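Local coordinates for protein SAM-dependent methyltransferase (Exiguobacterium sibiricum 255-15, PDB 3D2L) that probably transfers methyl groups from S-adenosylmethionine to a substrate not yet identified, as a member of the Rossmann-like methyltransferases, at residues L62-L67 against F83-M88; V24-E29 against K132-V137; L178-E183 against V192-H197; H138-M143 against E170-V175. All blocks are in the same frame, centred on the assembly; numbering follows the deposited sequence. Where two conformers were deposited one is given.

Contact 1. Residues L62-L67 against F83-M88; sequences LSEEML and FWVQDM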
loop_
_atom_site.group_PDB
_atom_site.type_symbol
_atom_site.label_atom_id
_atom_site.label_comp_id
_atom_site.label_asym_id
_atom_site.label_seq_id
_atom_site.Cartn_x
_atom_site.Cartn_y
_atom_site.Cartn_z
ATOM N N LEU A 62 -3.553 -6.583 7.808
ATOM C CA LEU A 62 -4.687 -7.238 8.457
ATOM C C LEU A 62 -4.851 -8.697 8.017
ATOM O O LEU A 62 -5.546 -9.440 8.681
ATOM C CB LEU A 62 -6.018 -6.480 8.240
ATOM C CG LEU A 62 -6.448 -5.459 9.292
ATOM C CD1 LEU A 62 -7.674 -4.684 8.815
ATOM C CD2 LEU A 62 -6.732 -6.138 10.652
ATOM N N SER A 63 -4.179 -9.125 6.948
ATOM C CA SER A 63 -4.347 -10.484 6.407
ATOM C C SER A 63 -3.300 -11.502 6.827
ATOM O O SER A 63 -2.163 -11.449 6.386
ATOM C CB SER A 63 -4.342 -10.444 4.880
ATOM O OG SER A 63 -4.541 -11.739 4.328
ATOM N N GLU A 64 -3.705 -12.462 7.645
ATOM C CA GLU A 64 -2.813 -13.521 8.118
ATOM C C GLU A 64 -2.232 -14.306 6.970
ATOM O O GLU A 64 -1.058 -14.655 6.982
ATOM C CB GLU A 64 -3.563 -14.488 9.061
ATOM C CG GLU A 64 -4.080 -13.856 10.360
ATOM C CD GLU A 64 -5.472 -13.171 10.279
ATOM O OE1 GLU A 64 -5.969 -12.853 9.145
ATOM O OE2 GLU A 64 -6.055 -12.951 11.388
ATOM N N GLU A 65 -3.069 -14.545 5.958
ATOM C CA GLU A 65 -2.711 -15.338 4.783
ATOM C C GLU A 65 -1.621 -14.666 3.943
ATOM O O GLU A 65 -0.671 -15.293 3.478
ATOM C CB GLU A 65 -3.976 -15.579 3.935
ATOM C CG GLU A 65 -5.029 -16.511 4.623
ATOM C CD GLU A 65 -5.983 -15.834 5.653
ATOM O OE1 GLU A 65 -5.970 -14.598 5.884
ATOM O OE2 GLU A 65 -6.789 -16.580 6.236
HETATM N N MSE A 66 -1.749 -13.365 3.772
HETATM C CA MSE A 66 -0.756 -12.632 3.046
HETATM C C MSE A 66 0.558 -12.589 3.828
HETATM O O MSE A 66 1.652 -12.770 3.235
HETATM C CB MSE A 66 -1.299 -11.241 2.677
HETATM C CG MSE A 66 -2.451 -11.345 1.706
HETATM SE SE MSE A 66 -2.890 -9.642 0.967
HETATM C CE MSE A 66 -3.472 -8.660 2.376
ATOM N N LEU A 67 0.474 -12.386 5.152
ATOM C CA LEU A 67 1.684 -12.336 6.014
ATOM C C LEU A 67 2.408 -13.662 6.088
ATOM O O LEU A 67 3.626 -13.696 6.240
ATOM C CB LEU A 67 1.374 -11.766 7.409
ATOM C CG LEU A 67 0.890 -10.324 7.407
ATOM C CD1 LEU A 67 0.774 -9.796 8.864
ATOM C CD2 LEU A 67 1.770 -9.406 6.568
ATOM N N PHE A 83 6.759 -9.716 10.570
ATOM C CA PHE A 83 5.449 -9.417 10.045
ATOM C C PHE A 83 4.426 -9.692 11.175
ATOM O O PHE A 83 4.400 -10.784 11.819
ATOM C CB PHE A 83 5.147 -10.260 8.792
ATOM C CG PHE A 83 6.024 -9.941 7.582
ATOM C CD1 PHE A 83 5.740 -8.860 6.761
ATOM C CD2 PHE A 83 7.133 -10.751 7.258
ATOM C CE1 PHE A 83 6.501 -8.583 5.660
ATOM C CE2 PHE A 83 7.897 -10.484 6.187
ATOM C CZ PHE A 83 7.591 -9.374 5.362
ATOM N N TRP A 84 3.586 -8.706 11.437
ATOM C CA TRP A 84 2.581 -8.803 12.465
ATOM C C TRP A 84 1.226 -8.440 11.902
ATOM O O TRP A 84 1.157 -7.618 10.973
ATOM C CB TRP A 84 2.901 -7.863 13.624
ATOM C CG TRP A 84 4.247 -8.090 14.285
ATOM C CD1 TRP A 84 5.332 -7.265 14.239
ATOM C CD2 TRP A 84 4.636 -9.216 15.099
ATOM N NE1 TRP A 84 6.355 -7.792 14.987
ATOM C CE2 TRP A 84 5.963 -8.998 15.506
ATOM C CE3 TRP A 84 3.999 -10.410 15.478
ATOM C CZ2 TRP A 84 6.662 -9.912 16.300
ATOM C CZ3 TRP A 84 4.685 -11.309 16.274
ATOM C CH2 TRP A 84 6.009 -11.056 16.673
ATOM N N VAL A 85 0.177 -9.085 12.436
ATOM C CA VAL A 85 -1.215 -8.852 11.996
ATOM C C VAL A 85 -1.743 -7.688 12.806
ATOM O O VAL A 85 -1.871 -7.782 14.015
ATOM C CB VAL A 85 -2.110 -10.083 12.205
ATOM C CG1 VAL A 85 -3.594 -9.781 11.866
ATOM C CG2 VAL A 85 -1.565 -11.269 11.386
ATOM N N GLN A 86 -1.988 -6.567 12.144
ATOM C CA GLN A 86 -2.498 -5.382 12.809
ATOM C C GLN A 86 -3.214 -4.527 11.794
ATOM O O GLN A 86 -2.879 -4.524 10.634
ATOM C CB GLN A 86 -1.383 -4.510 13.416
ATOM C CG GLN A 86 -0.481 -5.128 14.454
ATOM C CD GLN A 86 0.469 -4.104 15.091
ATOM O OE1 GLN A 86 0.244 -2.901 15.024
ATOM N NE2 GLN A 86 1.536 -4.598 15.713
ATOM N N ASP A 87 -4.180 -3.780 12.278
ATOM C CA ASP A 87 -4.965 -2.844 11.486
ATOM C C ASP A 87 -4.168 -1.517 11.484
ATOM O O ASP A 87 -3.733 -1.093 12.559
ATOM C CB ASP A 87 -6.296 -2.702 12.219
ATOM C CG ASP A 87 -7.308 -1.878 11.480
ATOM O OD1 ASP A 87 -6.934 -0.943 10.737
ATOM O OD2 ASP A 87 -8.508 -2.160 11.689
HETATM N N MSE A 88 -3.991 -0.871 10.311
HETATM C CA MSE A 88 -3.228 0.416 10.202
HETATM C C MSE A 88 -3.852 1.522 11.006
HETATM O O MSE A 88 -3.168 2.442 11.404
HETATM C CB MSE A 88 -3.034 0.911 8.753
HETATM C CG MSE A 88 -4.299 1.132 7.969
HETATM SE SE MSE A 88 -3.843 1.893 6.267
HETATM C CE MSE A 88 -2.900 0.240 5.424
#
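The Phe83 ring presents its CD1 corner to Leu67, whose CD2 methyl approaches at a slant, 4.0 Å from CD1. The Asp87 carboxylate is met by Leu62, with CD1 of the leucine 3.9 Å from CG of the aspartate; the two side chains run alongside each other, and the carboxylate is salt-bridged to Arg89 through OD2. Leu67 is the buried member of the contact: with CG anti to the carbonyl carbon (chi1 -63°), its two methyls are shared out along the strand, CD2 to Phe83 and CD1 to Trp84 O (3.1 Å) and Val85 CG2 (3.7 Å). Glu64 adds its aliphatic CG, 3.8 Å from that same Val85 CG2. Cut back to an alanine, this leucine position is likely to open a gap between helix and strand, with Val85 CG2 losing an apolar partner. Ser63 caps helix 64-76, which forms the crossover of a beta-alpha-beta unit between the parallel strands 56-61 and 82-85, the latter at the sheet margin; the Phe83 side chain also packs against helix 46-51.

Contact 2. Residues V24-E29 against K132-V137; sequences VAWVLE and KLLFDV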
loop_
_atom_site.group_PDB
_atom_site.type_symbol
_atom_site.label_atom_id
_atom_site.label_comp_id
_atom_site.label_asym_id
_atom_site.label_seq_id
_atom_site.Cartn_x
_atom_site.Cartn_y
_atom_site.Cartn_z
ATOM N N VAL A 24 10.726 1.768 -3.754
ATOM C CA VAL A 24 11.874 1.657 -2.867
ATOM C C VAL A 24 12.877 2.758 -3.164
ATOM O O VAL A 24 13.412 3.370 -2.230
ATOM C CB VAL A 24 12.536 0.253 -2.972
ATOM C CG1 VAL A 24 13.808 0.183 -2.149
ATOM C CG2 VAL A 24 11.557 -0.789 -2.515
ATOM N N ALA A 25 13.118 3.056 -4.443
ATOM C CA ALA A 25 14.058 4.120 -4.795
ATOM C C ALA A 25 13.579 5.455 -4.224
ATOM O O ALA A 25 14.378 6.269 -3.775
ATOM C CB ALA A 25 14.289 4.191 -6.331
ATOM N N TRP A 26 12.261 5.642 -4.179
ATOM C CA TRP A 26 11.645 6.855 -3.617
ATOM C C TRP A 26 11.819 6.932 -2.097
ATOM O O TRP A 26 12.183 7.970 -1.558
ATOM C CB TRP A 26 10.159 6.907 -4.015
ATOM C CG TRP A 26 9.360 7.965 -3.312
ATOM C CD1 TRP A 26 9.544 9.294 -3.387
ATOM C CD2 TRP A 26 8.233 7.764 -2.463
ATOM N NE1 TRP A 26 8.637 9.942 -2.607
ATOM C CE2 TRP A 26 7.812 9.034 -2.026
ATOM C CE3 TRP A 26 7.548 6.638 -2.011
ATOM C CZ2 TRP A 26 6.706 9.224 -1.194
ATOM C CZ3 TRP A 26 6.438 6.825 -1.161
ATOM C CH2 TRP A 26 6.032 8.119 -0.774
ATOM N N VAL A 27 11.592 5.821 -1.410
ATOM C CA VAL A 27 11.771 5.770 0.035
ATOM C C VAL A 27 13.243 6.132 0.330
ATOM O O VAL A 27 13.515 6.912 1.232
ATOM C CB VAL A 27 11.350 4.394 0.651
ATOM C CG1 VAL A 27 11.680 4.325 2.183
ATOM C CG2 VAL A 27 9.824 4.082 0.400
ATOM N N LEU A 28 14.176 5.578 -0.447
ATOM C CA LEU A 28 15.620 5.852 -0.278
ATOM C C LEU A 28 15.968 7.353 -0.382
ATOM O O LEU A 28 16.950 7.809 0.218
ATOM C CB LEU A 28 16.412 5.004 -1.258
ATOM C CG LEU A 28 16.489 3.533 -0.858
ATOM C CD1 LEU A 28 16.990 2.697 -1.978
ATOM C CD2 LEU A 28 17.372 3.361 0.385
ATOM N N GLU A 29 15.164 8.119 -1.125
ATOM C CA GLU A 29 15.355 9.566 -1.233
ATOM C C GLU A 29 14.900 10.323 -0.009
ATOM O O GLU A 29 15.319 11.463 0.188
ATOM C CB GLU A 29 14.572 10.132 -2.418
ATOM C CG GLU A 29 14.950 9.531 -3.744
ATOM C CD GLU A 29 14.096 10.078 -4.902
ATOM O OE1 GLU A 29 12.952 10.563 -4.659
ATOM O OE2 GLU A 29 14.589 9.996 -6.053
ATOM N N LYS A 132 9.375 10.121 9.754
ATOM C CA LYS A 132 8.650 10.410 8.534
ATOM C C LYS A 132 7.515 9.455 8.280
ATOM O O LYS A 132 7.568 8.312 8.705
ATOM C CB LYS A 132 9.602 10.401 7.338
ATOM C CG LYS A 132 10.686 11.505 7.446
ATOM C CD LYS A 132 10.974 12.154 6.138
ATOM C CE LYS A 132 11.701 13.473 6.316
ATOM N NZ LYS A 132 13.012 13.272 6.979
ATOM N N LEU A 133 6.484 9.954 7.602
ATOM C CA LEU A 133 5.357 9.193 7.140
ATOM C C LEU A 133 5.326 9.392 5.632
ATOM O O LEU A 133 5.248 10.530 5.145
ATOM C CB LEU A 133 4.023 9.645 7.761
ATOM C CG LEU A 133 2.738 9.043 7.196
ATOM C CD1 LEU A 133 2.714 7.446 7.312
ATOM C CD2 LEU A 133 1.514 9.679 7.860
ATOM N N LEU A 134 5.408 8.272 4.907
ATOM C CA LEU A 134 5.394 8.243 3.457
ATOM C C LEU A 134 4.257 7.376 2.979
ATOM O O LEU A 134 4.087 6.283 3.476
ATOM C CB LEU A 134 6.684 7.631 2.913
ATOM C CG LEU A 134 7.972 8.433 2.944
ATOM C CD1 LEU A 134 8.457 8.572 4.359
ATOM C CD2 LEU A 134 9.032 7.720 2.073
ATOM N N PHE A 135 3.494 7.861 2.007
ATOM C CA PHE A 135 2.434 7.083 1.386
ATOM C C PHE A 135 2.122 7.623 -0.011
ATOM O O PHE A 135 2.342 8.791 -0.321
ATOM C CB PHE A 135 1.113 7.025 2.213
ATOM C CG PHE A 135 0.438 8.376 2.427
ATOM C CD1 PHE A 135 -0.507 8.856 1.539
ATOM C CD2 PHE A 135 0.743 9.151 3.523
ATOM C CE1 PHE A 135 -1.126 10.072 1.737
ATOM C CE2 PHE A 135 0.100 10.369 3.729
ATOM C CZ PHE A 135 -0.809 10.825 2.839
ATOM N N ASP A 136 1.598 6.736 -0.848
ATOM C CA ASP A 136 1.172 7.094 -2.199
ATOM C C ASP A 136 -0.266 6.623 -2.375
ATOM O O ASP A 136 -0.669 5.543 -1.859
ATOM C CB ASP A 136 2.081 6.492 -3.273
ATOM C CG ASP A 136 2.193 4.974 -3.158
ATOM O OD1 ASP A 136 2.907 4.477 -2.250
ATOM O OD2 ASP A 136 1.594 4.291 -4.010
ATOM N N VAL A 137 -1.041 7.456 -3.072
ATOM C CA VAL A 137 -2.477 7.216 -3.265
ATOM C C VAL A 137 -2.910 7.530 -4.670
ATOM O O VAL A 137 -2.200 8.205 -5.415
ATOM C CB VAL A 137 -3.361 8.078 -2.292
ATOM C CG1 VAL A 137 -3.285 7.568 -0.839
ATOM C CG2 VAL A 137 -3.014 9.566 -2.372
#
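Leu134 meets two neighbours on the helix, Trp26 and Val27. Its CB lies 3.8 Å from Trp26 CH2, while its CD2 methyl sits over one face of the indole in a CH-pi contact, 4.2 Å from the centroid of the six-membered ring and 10° off the ring normal. The same methyl packs on Val27, 3.9 Å from its CA and slightly farther from its CG2, so one methyl touches both the indole face and the helix at Val27. At Phe135 the touching atom is the backbone N, in the plane of the indole at its edge, 3.8 Å from CH2; the phenylalanine side chain departs to the other face of the sheet, where it stacks on Phe238. Asp136 again points to the helix side. Its OD1 comes no nearer than 4.4 Å to Trp26 CZ3, and the carboxylate is held by others: Cys104 N at OD1, Arg235 and Trp23 NE1 at OD2. Trp26 reaches this far because CG is anti to the backbone N (chi1 170°), which sends the indole toward the strand, its CH2 end reaching Leu134 and Phe135. Helix 20-30 thus packs on one face of the central sheet, over strand 131-138, the axes of segments 24-29 and 132-137 running roughly antiparallel at 150°; that strand lies between strands 97-102 and 235-242, helix 203-212 packs on the opposite face, and Phe237 meets the Trp26 indole edge-to-face.

Contact 3. Residues L178-E183 against V192-H197; sequences LTFFIE and VDETHH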
loop_
_atom_site.group_PDB
_atom_site.type_symbol
_atom_site.label_atom_id
_atom_site.label_comp_id
_atom_site.label_asym_id
_atom_site.label_seq_id
_atom_site.Cartn_x
_atom_site.Cartn_y
_atom_site.Cartn_z
ATOM N N LEU A 178 -13.199 -8.716 -8.345
ATOM C CA LEU A 178 -12.202 -9.654 -8.806
ATOM C C LEU A 178 -12.725 -11.077 -8.847
ATOM O O LEU A 178 -13.473 -11.500 -7.960
ATOM C CB LEU A 178 -10.987 -9.637 -7.889
ATOM C CG LEU A 178 -9.846 -8.660 -8.135
ATOM C CD1 LEU A 178 -9.071 -9.061 -9.414
ATOM C CD2 LEU A 178 -10.383 -7.274 -8.217
ATOM N N THR A 179 -12.318 -11.806 -9.887
ATOM C CA THR A 179 -12.591 -13.237 -10.004
ATOM C C THR A 179 -11.254 -13.872 -10.362
ATOM O O THR A 179 -10.645 -13.465 -11.326
ATOM C CB THR A 179 -13.638 -13.570 -11.057
ATOM O OG1 THR A 179 -14.921 -13.131 -10.594
ATOM C CG2 THR A 179 -13.741 -15.121 -11.300
ATOM N N PHE A 180 -10.812 -14.835 -9.562
ATOM C CA PHE A 180 -9.585 -15.604 -9.831
ATOM C C PHE A 180 -9.974 -17.015 -10.217
ATOM O O PHE A 180 -10.885 -17.580 -9.627
ATOM C CB PHE A 180 -8.669 -15.680 -8.584
ATOM C CG PHE A 180 -8.129 -14.336 -8.158
ATOM C CD1 PHE A 180 -8.849 -13.538 -7.273
ATOM C CD2 PHE A 180 -6.951 -13.843 -8.718
ATOM C CE1 PHE A 180 -8.387 -12.271 -6.907
ATOM C CE2 PHE A 180 -6.470 -12.575 -8.347
ATOM C CZ PHE A 180 -7.200 -11.792 -7.453
ATOM N N PHE A 181 -9.300 -17.561 -11.225
ATOM C CA PHE A 181 -9.430 -18.957 -11.600
ATOM C C PHE A 181 -8.075 -19.526 -11.285
ATOM O O PHE A 181 -7.088 -19.185 -11.948
ATOM C CB PHE A 181 -9.795 -19.150 -13.067
ATOM C CG PHE A 181 -11.166 -18.718 -13.376
ATOM C CD1 PHE A 181 -12.233 -19.510 -13.028
ATOM C CD2 PHE A 181 -11.396 -17.480 -13.966
ATOM C CE1 PHE A 181 -13.524 -19.095 -13.286
ATOM C CE2 PHE A 181 -12.675 -17.054 -14.235
ATOM C CZ PHE A 181 -13.740 -17.857 -13.891
ATOM N N ILE A 182 -8.023 -20.350 -10.240
ATOM C CA ILE A 182 -6.787 -20.937 -9.766
ATOM C C ILE A 182 -6.724 -22.386 -10.202
ATOM O O ILE A 182 -7.662 -23.169 -9.952
ATOM C CB ILE A 182 -6.656 -20.890 -8.211
ATOM C CG1 ILE A 182 -6.868 -19.480 -7.676
ATOM C CG2 ILE A 182 -5.300 -21.428 -7.766
ATOM C CD1 ILE A 182 -8.288 -19.139 -7.414
ATOM N N GLU A 183 -5.594 -22.739 -10.817
ATOM C CA GLU A 183 -5.364 -24.078 -11.317
ATOM C C GLU A 183 -5.078 -24.992 -10.140
ATOM O O GLU A 183 -4.291 -24.629 -9.279
ATOM C CB GLU A 183 -4.146 -24.093 -12.241
ATOM C CG GLU A 183 -4.011 -25.392 -13.049
ATOM C CD GLU A 183 -2.755 -25.406 -13.903
ATOM O OE1 GLU A 183 -1.832 -24.607 -13.623
ATOM O OE2 GLU A 183 -2.699 -26.199 -14.860
ATOM N N VAL A 192 -12.478 -18.146 -7.296
ATOM C CA VAL A 192 -12.619 -17.324 -6.079
ATOM C C VAL A 192 -12.987 -15.905 -6.508
ATOM O O VAL A 192 -12.291 -15.300 -7.318
ATOM C CB VAL A 192 -11.341 -17.241 -5.223
ATOM C CG1 VAL A 192 -11.608 -16.364 -3.981
ATOM C CG2 VAL A 192 -10.885 -18.627 -4.781
ATOM N N ASP A 193 -14.088 -15.397 -5.969
ATOM C CA ASP A 193 -14.566 -14.040 -6.239
ATOM C C ASP A 193 -14.335 -13.175 -5.000
ATOM O O ASP A 193 -14.650 -13.600 -3.885
ATOM C CB ASP A 193 -16.076 -14.053 -6.518
ATOM C CG ASP A 193 -16.444 -14.818 -7.788
ATOM O OD1 ASP A 193 -15.749 -14.683 -8.805
ATOM O OD2 ASP A 193 -17.453 -15.535 -7.768
ATOM N N GLU A 194 -13.794 -11.980 -5.197
ATOM C CA GLU A 194 -13.543 -11.010 -4.122
ATOM C C GLU A 194 -13.972 -9.605 -4.525
ATOM O O GLU A 194 -13.925 -9.257 -5.701
ATOM C CB GLU A 194 -12.052 -10.919 -3.826
ATOM C CG GLU A 194 -11.503 -12.079 -3.122
ATOM C CD GLU A 194 -10.052 -11.872 -2.751
ATOM O OE1 GLU A 194 -9.380 -11.039 -3.423
ATOM O OE2 GLU A 194 -9.589 -12.549 -1.796
ATOM N N THR A 195 -14.372 -8.798 -3.538
ATOM C CA THR A 195 -14.738 -7.422 -3.788
ATOM C C THR A 195 -13.872 -6.559 -2.872
ATOM O O THR A 195 -13.789 -6.794 -1.686
ATOM C CB THR A 195 -16.217 -7.153 -3.517
ATOM O OG1 THR A 195 -16.992 -8.141 -4.197
ATOM C CG2 THR A 195 -16.613 -5.770 -4.026
ATOM N N HIS A 196 -13.202 -5.594 -3.476
ATOM C CA HIS A 196 -12.323 -4.661 -2.792
ATOM C C HIS A 196 -12.845 -3.269 -3.031
ATOM O O HIS A 196 -13.345 -2.964 -4.105
ATOM C CB HIS A 196 -10.897 -4.825 -3.292
ATOM C CG HIS A 196 -10.341 -6.200 -3.036
ATOM N ND1 HIS A 196 -9.840 -6.583 -1.809
ATOM C CD2 HIS A 196 -10.256 -7.290 -3.830
ATOM C CE1 HIS A 196 -9.456 -7.845 -1.864
ATOM N NE2 HIS A 196 -9.687 -8.295 -3.082
ATOM N N HIS A 197 -12.703 -2.434 -2.007
ATOM C CA HIS A 197 -13.194 -1.074 -2.035
ATOM C C HIS A 197 -12.046 -0.119 -1.829
ATOM O O HIS A 197 -11.259 -0.283 -0.903
ATOM C CB HIS A 197 -14.225 -0.879 -0.922
ATOM C CG HIS A 197 -15.425 -1.754 -1.084
ATOM N ND1 HIS A 197 -16.478 -1.417 -1.904
ATOM C CD2 HIS A 197 -15.701 -2.991 -0.601
ATOM C CE1 HIS A 197 -17.367 -2.396 -1.896
ATOM N NE2 HIS A 197 -16.916 -3.364 -1.117
#
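The outer beta hairpin of the antiparallel sheet, strands 173-183 and 189-199, is joined here by two hydrogen-bonded pairs flanking a non-hydrogen-bonded one. In the first, Leu178 N donates to Glu194 O at 2.8 Å and the reverse bond matches it. In the second, Phe180 N reaches Val192 O at 2.7 Å, almost straight (176°), and Val192 N answers to Phe180 O. Between them Thr179 and Asp193 lie side by side on one face: Thr179 OG1 gives a short 2.5 Å bond to Asp193 OD1, meeting it on the anti side, 30° out of the carboxylate plane. The same oxygen pairs with Arg191. A valine in place of Thr179 would probably cost Asp193 OD1 this cross-strand donor, leaving Arg191 as its partner there. On the face of Leu178 and Phe180, Ile182 CD1 touches Val192 CG2 at 3.7 Å, and Phe7 meets Phe180 edge-to-face. This hairpin belongs to an antiparallel four-stranded sheet that follows strand 131-138 and is probably an insertion in the Rossmann-like methyltransferase core.

Contact 4. Residues H138-M143 against E170-V175; sequences HSPYKM and EPLSVV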
loop_
_atom_site.group_PDB
_atom_site.type_symbol
_atom_site.label_atom_id
_atom_site.label_comp_id
_atom_site.label_asym_id
_atom_site.label_seq_id
_atom_site.Cartn_x
_atom_site.Cartn_y
_atom_site.Cartn_z
ATOM N N HIS A 138 -4.078 7.018 -5.035
ATOM C CA HIS A 138 -4.673 7.340 -6.304
ATOM C C HIS A 138 -5.063 8.811 -6.323
ATOM O O HIS A 138 -5.452 9.364 -5.306
ATOM C CB HIS A 138 -5.958 6.524 -6.558
ATOM C CG HIS A 138 -5.757 5.041 -6.506
ATOM N ND1 HIS A 138 -4.746 4.410 -7.190
ATOM C CD2 HIS A 138 -6.456 4.064 -5.878
ATOM C CE1 HIS A 138 -4.841 3.108 -7.007
ATOM N NE2 HIS A 138 -5.873 2.869 -6.213
ATOM N N SER A 139 -4.952 9.417 -7.499
ATOM C CA SER A 139 -5.402 10.762 -7.712
ATOM C C SER A 139 -6.865 10.667 -8.057
ATOM O O SER A 139 -7.316 9.594 -8.497
ATOM C CB SER A 139 -4.702 11.352 -8.908
ATOM O OG SER A 139 -4.996 10.571 -10.058
ATOM N N PRO A 140 -7.621 11.768 -7.860
ATOM C CA PRO A 140 -9.014 11.837 -8.338
ATOM C C PRO A 140 -9.138 11.508 -9.842
ATOM O O PRO A 140 -10.067 10.808 -10.245
ATOM C CB PRO A 140 -9.388 13.293 -8.068
ATOM C CG PRO A 140 -8.577 13.658 -6.915
ATOM C CD PRO A 140 -7.253 12.995 -7.134
ATOM N N TYR A 141 -8.187 11.966 -10.652
ATOM C CA TYR A 141 -8.177 11.706 -12.097
ATOM C C TYR A 141 -8.158 10.216 -12.437
ATOM O O TYR A 141 -8.866 9.779 -13.347
ATOM C CB TYR A 141 -6.972 12.411 -12.739
ATOM C CG TYR A 141 -6.844 12.225 -14.234
ATOM C CD1 TYR A 141 -7.609 12.986 -15.117
ATOM C CD2 TYR A 141 -5.949 11.316 -14.765
ATOM C CE1 TYR A 141 -7.493 12.822 -16.478
ATOM C CE2 TYR A 141 -5.835 11.139 -16.128
ATOM C CZ TYR A 141 -6.603 11.893 -16.973
ATOM O OH TYR A 141 -6.477 11.732 -18.324
ATOM N N LYS A 142 -7.350 9.433 -11.715
ATOM C CA LYS A 142 -7.284 7.976 -11.918
ATOM C C LYS A 142 -8.630 7.340 -11.666
ATOM O O LYS A 142 -9.091 6.494 -12.431
ATOM C CB LYS A 142 -6.251 7.336 -11.001
ATOM C CG LYS A 142 -6.110 5.838 -11.212
ATOM C CD LYS A 142 -4.846 5.348 -10.622
ATOM C CE LYS A 142 -4.586 3.882 -10.887
ATOM N NZ LYS A 142 -3.196 3.523 -10.376
HETATM N N MSE A 143 -9.265 7.757 -10.581
HETATM C CA MSE A 143 -10.592 7.249 -10.236
HETATM C C MSE A 143 -11.573 7.523 -11.366
HETATM O O MSE A 143 -12.389 6.667 -11.708
HETATM C CB MSE A 143 -11.121 7.908 -8.959
HETATM C CG MSE A 143 -10.202 7.824 -7.742
HETATM SE SE MSE A 143 -9.662 6.013 -7.255
HETATM C CE MSE A 143 -11.439 5.244 -7.239
ATOM N N GLU A 170 -19.701 6.548 -2.923
ATOM C CA GLU A 170 -19.099 7.806 -2.484
ATOM C C GLU A 170 -18.256 8.438 -3.591
ATOM O O GLU A 170 -17.732 7.730 -4.470
ATOM C CB GLU A 170 -18.199 7.570 -1.266
ATOM C CG GLU A 170 -18.938 7.209 0.007
ATOM C CD GLU A 170 -19.711 8.388 0.605
ATOM O OE1 GLU A 170 -19.269 9.551 0.465
ATOM O OE2 GLU A 170 -20.759 8.148 1.239
ATOM N N PRO A 171 -18.070 9.767 -3.533
ATOM C CA PRO A 171 -17.214 10.403 -4.532
ATOM C C PRO A 171 -15.793 9.870 -4.481
ATOM O O PRO A 171 -15.279 9.591 -3.405
ATOM C CB PRO A 171 -17.213 11.884 -4.127
ATOM C CG PRO A 171 -17.684 11.895 -2.711
ATOM C CD PRO A 171 -18.617 10.741 -2.577
ATOM N N LEU A 172 -15.175 9.739 -5.649
ATOM C CA LEU A 172 -13.792 9.274 -5.763
ATOM C C LEU A 172 -13.569 7.897 -5.121
ATOM O O LEU A 172 -12.515 7.627 -4.520
ATOM C CB LEU A 172 -12.840 10.316 -5.171
ATOM C CG LEU A 172 -12.930 11.747 -5.716
ATOM C CD1 LEU A 172 -11.867 12.622 -5.021
ATOM C CD2 LEU A 172 -12.778 11.752 -7.242
ATOM N N SER A 173 -14.558 7.017 -5.284
ATOM C CA SER A 173 -14.487 5.645 -4.778
ATOM C C SER A 173 -14.575 4.673 -5.952
ATOM O O SER A 173 -15.065 5.015 -7.035
ATOM C CB SER A 173 -15.601 5.366 -3.757
ATOM O OG SER A 173 -16.854 5.199 -4.393
ATOM N N VAL A 174 -14.067 3.473 -5.732
ATOM C CA VAL A 174 -14.064 2.417 -6.743
ATOM C C VAL A 174 -14.381 1.116 -6.034
ATOM O O VAL A 174 -14.007 0.935 -4.867
ATOM C CB VAL A 174 -12.684 2.300 -7.483
ATOM C CG1 VAL A 174 -11.589 2.082 -6.498
ATOM C CG2 VAL A 174 -12.626 1.137 -8.459
ATOM N N VAL A 175 -15.134 0.257 -6.730
ATOM C CA VAL A 175 -15.437 -1.106 -6.308
ATOM C C VAL A 175 -14.685 -1.988 -7.300
ATOM O O VAL A 175 -14.908 -1.899 -8.503
ATOM C CB VAL A 175 -16.967 -1.434 -6.384
ATOM C CG1 VAL A 175 -17.228 -2.866 -5.966
ATOM C CG2 VAL A 175 -17.768 -0.487 -5.522
#
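With CG anti to the carbonyl carbon, the chain of selenomethionine Met143 bends at chi2 (-55°) and chi3, and in the conformer given its CE lies doubtfully close to Val174, the two side chains meeting at about a right angle. The separations there are shorter than normal packing and a second conformer of Met143 exists, so the exact fit is uncertain. Pro140 and Leu172 make the surer half of the contact: Leu172 CD2 lies 3.8 Å from Pro140 CB, and its CD1 is 3.9 Å from Pro140 CG, so the fork of the leucine spans the edge of the pyrrolidine. Leu172 occupies the third position of a type II turn, Glu170 to Ser173, fastened by Ser173 OG donating to Glu170 O at 2.7 Å. On the helix side, Ser139 OG accepts from Lys142 N at 3.1 Å, the N-cap bond. The arrangement is that of an N-capped short helix, with proline in its first turn, packed on the beta turn that leads into strand 173-183.

Contacts 1 and 2 both reach the seven-stranded Rossmann-like sheet, contact 1 at its margin and contact 2 farther in, with centres about 21 Å apart. Contact 4 follows contact 2 directly in sequence, where strand 131-138 gives way to helix 140-144, and so carries the chain from the core to the antiparallel sheet. There it shares strand 173-183 with contact 3, and the two touch through Thr195 CG2 and Val175 CG1 (3.5 Å). Contact 3 returns to within about 7 Å, nearest atoms, of contact 1. No S-adenosylmethionine is bound; in this fold it usually lies at the C-terminal ends of the parallel strands, and so probably near contact 1, which follows the C-terminal end of strand 56-61.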